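Local structure of putative phosphatase (DUF442) (Shewanella putrefaciens CN-32, 3GXH) at residues V75-P80 with P142-L147; M48-K53 with Y70-V75. The protein is a putative phosphatase of the tyrosine-phosphatase clan that probably hydrolyses phosphate esters, although its physiological substrate is not established. All coordinates share one frame; numbering follows the deposited sequence. Where two conformers were deposited one is given.

Contact 1. Residues V75-P80 with P142-L147; sequences VDWQNP and PKWQAL
The indole of Trp144 is clasped between Trp77 and Pro80, one over each face. On the proline side this is a CH-pi contact, with Pro80 CG 3.7 Å from the centroid of the five-membered ring of Trp144 and 17° off its normal. On the opposite face the six-membered ring of Trp77 lies 4.2 Å, centroid to centroid, from the same five-membered ring, the two planes inclined by 33°. The backbone sends Trp77 CB away from the helix, yet CG lies anti to the backbone N (chi1 -179°) and the ring comes back over Trp144 NE1.

Two hydrogen bonds run from the helix to consecutive loop carbonyls. Trp144 NE1 donates to a lone pair of Trp77 O at 2.9 Å, so Trp77 meets the indole through both ring and backbone. Lys143, bent twice along its chain, brings NZ to 2.8 Å from Gln78 O, in the carbonyl plane.

Apolar contacts complete the interface: Leu147 CD2 touches Pro80 CB at 3.8 Å, and Val75 CG1 reaches Trp144 CH2 at 3.9 Å.

Trp77 and Trp144 also touch Arg109, the arginine that closes an HCX4R sequence resembling the phosphate-binding loop of cysteine-dependent phosphatases and so probably part of the active site. A sulfate ion, probably from the crystallisation liquor, lies about 4 Å from the Trp77 side chain; the position is consistent with a loop bordering the active site, as in those enzymes, here backed by helix 142-154.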
loop_
_atom_site.group_PDB
_atom_site.type_symbol
_atom_site.label_atom_id
_atom_site.label_comp_id
_atom_site.label_asym_id
_atom_site.label_seq_id
_atom_site.Cartn_x
_atom_site.Cartn_y
_atom_site.Cartn_z
ATOM N N VAL A 75 -1.894 10.111 2.646
ATOM C CA VAL A 75 -0.900 10.729 1.759
ATOM C C VAL A 75 -1.671 11.651 0.828
ATOM O O VAL A 75 -2.618 11.248 0.134
ATOM C CB VAL A 75 -0.155 9.675 0.942
ATOM C CG1 VAL A 75 0.812 10.325 -0.072
ATOM C CG2 VAL A 75 0.603 8.744 1.876
ATOM N N ASP A 76 -1.246 12.925 0.820
ATOM C CA ASP A 76 -1.822 13.908 -0.055
ATOM C C ASP A 76 -1.306 13.684 -1.462
ATOM O O ASP A 76 -0.108 13.644 -1.687
ATOM C CB ASP A 76 -1.415 15.323 0.424
ATOM C CG ASP A 76 -1.990 16.407 -0.474
ATOM O OD1 ASP A 76 -3.187 16.631 -0.404
ATOM O OD2 ASP A 76 -1.245 17.008 -1.256
ATOM N N TRP A 77 -2.212 13.575 -2.423
ATOM C CA TRP A 77 -1.818 13.342 -3.823
ATOM C C TRP A 77 -0.975 14.444 -4.404
ATOM O O TRP A 77 -0.001 14.159 -5.117
ATOM C CB TRP A 77 -3.066 13.151 -4.712
ATOM C CG TRP A 77 -2.684 12.881 -6.123
ATOM C CD1 TRP A 77 -2.837 13.720 -7.179
ATOM C CD2 TRP A 77 -2.066 11.711 -6.637
ATOM N NE1 TRP A 77 -2.326 13.154 -8.313
ATOM C CE2 TRP A 77 -1.828 11.919 -8.000
ATOM C CE3 TRP A 77 -1.631 10.504 -6.051
ATOM C CZ2 TRP A 77 -1.250 10.942 -8.809
ATOM C CZ3 TRP A 77 -1.071 9.558 -6.849
ATOM C CH2 TRP A 77 -0.873 9.772 -8.195
ATOM N N GLN A 78 -1.317 15.704 -4.134
ATOM C CA GLN A 78 -0.614 16.844 -4.728
ATOM C C GLN A 78 0.695 17.178 -4.000
ATOM O O GLN A 78 1.513 17.981 -4.483
ATOM C CB GLN A 78 -1.540 18.067 -4.735
ATOM C CG GLN A 78 -1.065 19.208 -5.638
ATOM C CD GLN A 78 -1.986 20.422 -5.576
ATOM O OE1 GLN A 78 -2.880 20.483 -4.735
ATOM N NE2 GLN A 78 -1.764 21.391 -6.460
ATOM N N ASN A 79 0.911 16.632 -2.818
ATOM C CA ASN A 79 2.156 16.924 -2.116
ATOM C C ASN A 79 2.547 15.791 -1.228
ATOM O O ASN A 79 2.497 15.890 -0.018
ATOM C CB ASN A 79 2.020 18.212 -1.296
ATOM C CG ASN A 79 3.348 18.584 -0.565
ATOM O OD1 ASN A 79 4.429 18.297 -1.080
ATOM N ND2 ASN A 79 3.251 19.159 0.645
ATOM N N PRO A 80 2.875 14.637 -1.813
ATOM C CA PRO A 80 3.367 13.549 -1.023
ATOM C C PRO A 80 4.713 13.868 -0.376
ATOM O O PRO A 80 5.561 14.517 -0.994
ATOM C CB PRO A 80 3.479 12.422 -2.020
ATOM C CG PRO A 80 3.798 13.101 -3.324
ATOM C CD PRO A 80 2.924 14.334 -3.252
ATOM N N PRO A 142 5.206 15.233 -11.615
ATOM C CA PRO A 142 6.578 15.516 -11.190
ATOM C C PRO A 142 6.786 15.515 -9.692
ATOM O O PRO A 142 7.931 15.284 -9.248
ATOM C CB PRO A 142 6.859 16.938 -11.756
ATOM C CG PRO A 142 5.544 17.474 -12.197
ATOM C CD PRO A 142 4.656 16.296 -12.485
ATOM N N LYS A 143 5.758 15.800 -8.892
ATOM C CA LYS A 143 5.945 15.774 -7.442
ATOM C C LYS A 143 6.221 14.344 -6.994
ATOM O O LYS A 143 7.014 14.103 -6.078
ATOM C CB LYS A 143 4.756 16.313 -6.696
ATOM C CG LYS A 143 4.338 17.706 -7.139
ATOM C CD LYS A 143 4.627 18.767 -6.129
ATOM C CE LYS A 143 3.798 20.035 -6.433
ATOM N NZ LYS A 143 2.301 19.831 -6.481
ATOM N N TRP A 144 5.515 13.401 -7.609
ATOM C CA TRP A 144 5.756 11.970 -7.368
ATOM C C TRP A 144 7.123 11.536 -7.876
ATOM O O TRP A 144 7.839 10.823 -7.208
ATOM C CB TRP A 144 4.610 11.087 -7.903
ATOM C CG TRP A 144 3.437 11.162 -6.970
ATOM C CD1 TRP A 144 2.434 12.052 -6.999
ATOM C CD2 TRP A 144 3.188 10.286 -5.861
ATOM N NE1 TRP A 144 1.586 11.837 -5.916
ATOM C CE2 TRP A 144 2.030 10.741 -5.221
ATOM C CE3 TRP A 144 3.872 9.210 -5.322
ATOM C CZ2 TRP A 144 1.505 10.119 -4.091
ATOM C CZ3 TRP A 144 3.332 8.580 -4.184
ATOM C CH2 TRP A 144 2.208 9.078 -3.550
ATOM N N GLN A 145 7.514 11.979 -9.060
ATOM C CA GLN A 145 8.825 11.663 -9.577
ATOM C C GLN A 145 9.879 12.136 -8.591
ATOM O O GLN A 145 10.868 11.428 -8.272
ATOM C CB GLN A 145 9.030 12.387 -10.900
ATOM C CG GLN A 145 8.402 11.706 -12.077
ATOM C CD GLN A 145 8.775 12.385 -13.375
ATOM O OE1 GLN A 145 8.396 13.529 -13.611
ATOM N NE2 GLN A 145 9.523 11.681 -14.227
ATOM N N ALA A 146 9.721 13.376 -8.116
ATOM C CA ALA A 146 10.702 13.981 -7.221
ATOM C C ALA A 146 10.806 13.232 -5.902
ATOM O O ALA A 146 11.900 13.017 -5.365
ATOM C CB ALA A 146 10.355 15.482 -6.937
ATOM N N LEU A 147 9.676 12.814 -5.382
ATOM C CA LEU A 147 9.600 12.020 -4.146
ATOM C C LEU A 147 10.382 10.729 -4.335
ATOM O O LEU A 147 11.246 10.361 -3.504
ATOM C CB LEU A 147 8.164 11.695 -3.753
ATOM C CG LEU A 147 7.991 10.818 -2.510
ATOM C CD1 LEU A 147 8.394 11.589 -1.268
ATOM C CD2 LEU A 147 6.564 10.278 -2.426
#

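Contact 2. Residues M48-K53 with Y70-V75; sequences MPDSSK and YVYIPV
Asp50 overlaps the phenolic end of Tyr72 obliquely, its carboxylate plane only 6° from that of the ring and Asp50 CG 3.5 Å from Tyr72 CZ. The same residue holds the phenol through its backbone: Asp50 N donates to Tyr72 OH at 2.9 Å, nearly straight at 167°. With CG beside its own backbone N (chi1 -75°), Asp50 can bring both its amide and its carboxylate to one hydroxyl. Asp50 OD2 comes to 3.5 Å from that hydroxyl, but the angle is too poor for a hydrogen bond.

The Tyr72 ring is enclosed on several sides. Pro74 CD sits 3.5 Å above the ring centre, on the face opposite a bridging water, and Met48 O approaches CE1 in the ring plane. That water donates to Asp50 OD1 at 2.8 Å and is hydrogen-bonded to Tyr70 OH, which also bonds Asn46 ND2. The two tyrosines of the edge strand are therefore both tied to Asp50, one directly and the other through water.

Farther along, the two backbones come closest at Pro49 and Pro74. Pro49 CA lies 3.9 Å from Pro74 CB, and Pro49 CG approaches Val75 O to 3.5 Å; this oxygen accepts a hydrogen bond from Arg109. Pro49 also begins a type I beta turn, closed by Ser52 N donating to Pro49 O at 3.0 Å, with Asp50 at its second position.

Backbone bonds from Ile73 to Asn46 and from Val75 to Leu47 prolong the pairing of parallel strands 43-46 and 69-72. The contact thus joins the loops leaving the C-terminal ends of neighbouring parallel strands, the end of the sheet where phosphatases of this fold carry their active site.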
loop_
_atom_site.group_PDB
_atom_site.type_symbol
_atom_site.label_atom_id
_atom_site.label_comp_id
_atom_site.label_asym_id
_atom_site.label_seq_id
_atom_site.Cartn_x
_atom_site.Cartn_y
_atom_site.Cartn_z
HETATM N N MSE A 48 -5.019 6.282 1.955
HETATM C CA MSE A 48 -6.078 7.112 1.400
HETATM C C MSE A 48 -6.631 8.075 2.435
HETATM O O MSE A 48 -7.157 7.644 3.441
HETATM C CB MSE A 48 -7.190 6.200 0.891
HETATM C CG MSE A 48 -8.426 6.907 0.388
HETATM SE SE MSE A 48 -9.709 5.609 -0.243
HETATM C CE MSE A 48 -10.908 6.804 -1.223
ATOM N N PRO A 49 -6.591 9.379 2.179
ATOM C CA PRO A 49 -7.182 10.305 3.141
ATOM C C PRO A 49 -8.664 10.024 3.390
ATOM O O PRO A 49 -9.468 9.822 2.451
ATOM C CB PRO A 49 -7.002 11.683 2.461
ATOM C CG PRO A 49 -5.818 11.518 1.581
ATOM C CD PRO A 49 -5.953 10.102 1.060
ATOM N N ASP A 50 -9.044 10.081 4.674
ATOM C CA ASP A 50 -10.434 9.887 5.106
ATOM C C ASP A 50 -11.317 10.952 4.465
ATOM O O ASP A 50 -12.508 10.719 4.291
ATOM C CB ASP A 50 -10.545 10.060 6.630
ATOM C CG ASP A 50 -10.006 8.895 7.441
ATOM O OD1 ASP A 50 -9.857 7.784 6.949
ATOM O OD2 ASP A 50 -9.827 9.174 8.656
ATOM N N SER A 51 -10.740 12.115 4.161
ATOM C CA SER A 51 -11.499 13.210 3.541
ATOM C C SER A 51 -11.978 12.925 2.131
ATOM O O SER A 51 -12.871 13.620 1.642
ATOM C CB SER A 51 -10.696 14.510 3.574
ATOM O OG SER A 51 -9.523 14.379 2.827
ATOM N N SER A 52 -11.444 11.909 1.469
ATOM C CA SER A 52 -11.897 11.540 0.136
ATOM C C SER A 52 -13.374 11.131 0.193
ATOM O O SER A 52 -13.828 10.427 1.097
ATOM C CB SER A 52 -11.118 10.356 -0.375
ATOM O OG SER A 52 -11.817 9.873 -1.546
ATOM N N LYS A 53 -14.157 11.591 -0.799
ATOM C CA LYS A 53 -15.575 11.271 -0.805
ATOM C C LYS A 53 -15.786 9.773 -1.031
ATOM O O LYS A 53 -16.823 9.247 -0.696
ATOM C CB LYS A 53 -16.318 12.032 -1.896
ATOM C CG LYS A 53 -15.770 11.695 -3.210
ATOM N N TYR A 70 -4.865 -1.994 12.180
ATOM C CA TYR A 70 -5.100 -0.882 11.295
ATOM C C TYR A 70 -4.076 0.225 11.527
ATOM O O TYR A 70 -3.876 0.650 12.660
ATOM C CB TYR A 70 -6.514 -0.332 11.546
ATOM C CG TYR A 70 -6.869 0.827 10.656
ATOM C CD1 TYR A 70 -6.960 0.628 9.287
ATOM C CD2 TYR A 70 -7.082 2.107 11.156
ATOM C CE1 TYR A 70 -7.287 1.654 8.421
ATOM C CE2 TYR A 70 -7.424 3.139 10.284
ATOM C CZ TYR A 70 -7.566 2.905 8.929
ATOM O OH TYR A 70 -7.868 3.937 8.037
ATOM N N VAL A 71 -3.438 0.680 10.464
ATOM C CA VAL A 71 -2.519 1.823 10.453
ATOM C C VAL A 71 -2.994 2.821 9.416
ATOM O O VAL A 71 -3.208 2.428 8.230
ATOM C CB VAL A 71 -1.066 1.381 10.188
ATOM C CG1 VAL A 71 -0.129 2.576 10.334
ATOM C CG2 VAL A 71 -0.652 0.203 11.067
ATOM N N TYR A 72 -3.128 4.098 9.791
ATOM C CA TYR A 72 -3.607 5.142 8.914
ATOM C C TYR A 72 -2.504 6.171 8.718
ATOM O O TYR A 72 -2.101 6.848 9.644
ATOM C CB TYR A 72 -4.837 5.805 9.547
ATOM C CG TYR A 72 -5.400 6.981 8.810
ATOM C CD1 TYR A 72 -5.785 6.855 7.456
ATOM C CD2 TYR A 72 -5.559 8.186 9.412
ATOM C CE1 TYR A 72 -6.369 7.899 6.823
ATOM C CE2 TYR A 72 -6.113 9.277 8.731
ATOM C CZ TYR A 72 -6.517 9.114 7.434
ATOM O OH TYR A 72 -7.083 10.205 6.753
ATOM N N ILE A 73 -2.009 6.265 7.488
ATOM C CA ILE A 73 -0.963 7.188 7.063
ATOM C C ILE A 73 -1.463 7.899 5.808
ATOM O O ILE A 73 -1.092 7.517 4.686
ATOM C CB ILE A 73 0.399 6.457 6.864
ATOM C CG1 ILE A 73 0.819 5.714 8.111
ATOM C CG2 ILE A 73 1.507 7.463 6.428
ATOM C CD1 ILE A 73 2.012 4.803 7.961
ATOM N N PRO A 74 -2.303 8.925 5.962
ATOM C CA PRO A 74 -2.886 9.501 4.757
ATOM C C PRO A 74 -1.856 10.259 3.959
ATOM O O PRO A 74 -1.076 11.031 4.517
ATOM C CB PRO A 74 -3.933 10.472 5.325
ATOM C CG PRO A 74 -3.455 10.816 6.708
ATOM C CD PRO A 74 -2.861 9.513 7.199
ATOM N N VAL A 75 -1.894 10.111 2.646
ATOM C CA VAL A 75 -0.900 10.729 1.759
ATOM C C VAL A 75 -1.671 11.651 0.828
ATOM O O VAL A 75 -2.618 11.248 0.134
ATOM C CB VAL A 75 -0.155 9.675 0.942
ATOM C CG1 VAL A 75 0.812 10.325 -0.072
ATOM C CG2 VAL A 75 0.603 8.744 1.876
HETATM O O HOH W 1 -8.849 6.187 9.009
#

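Overall arrangement
The two contacts follow one another along the chain and share Val75, where the exit from strand 69-72 becomes the loop leading to helix 82-94. The centre of contact 2 lies about 11 Å from the centre of the chain, that of contact 1 about 15 Å. Contact 2 ties that strand and its exit to the loop after strand 43-46; contact 1 fastens the following loop to helix 142-154. Both are partly buried. Contact 1 is the larger and more hydrophobic, built on a clasped indole with helix donors bonded to loop carbonyls. Contact 2 is more polar, relying on a phenol, a carboxylate and a bridging water. Arg109, probably part of the active site, touches the aromatic pair of contact 1 and also meets the shared Val75.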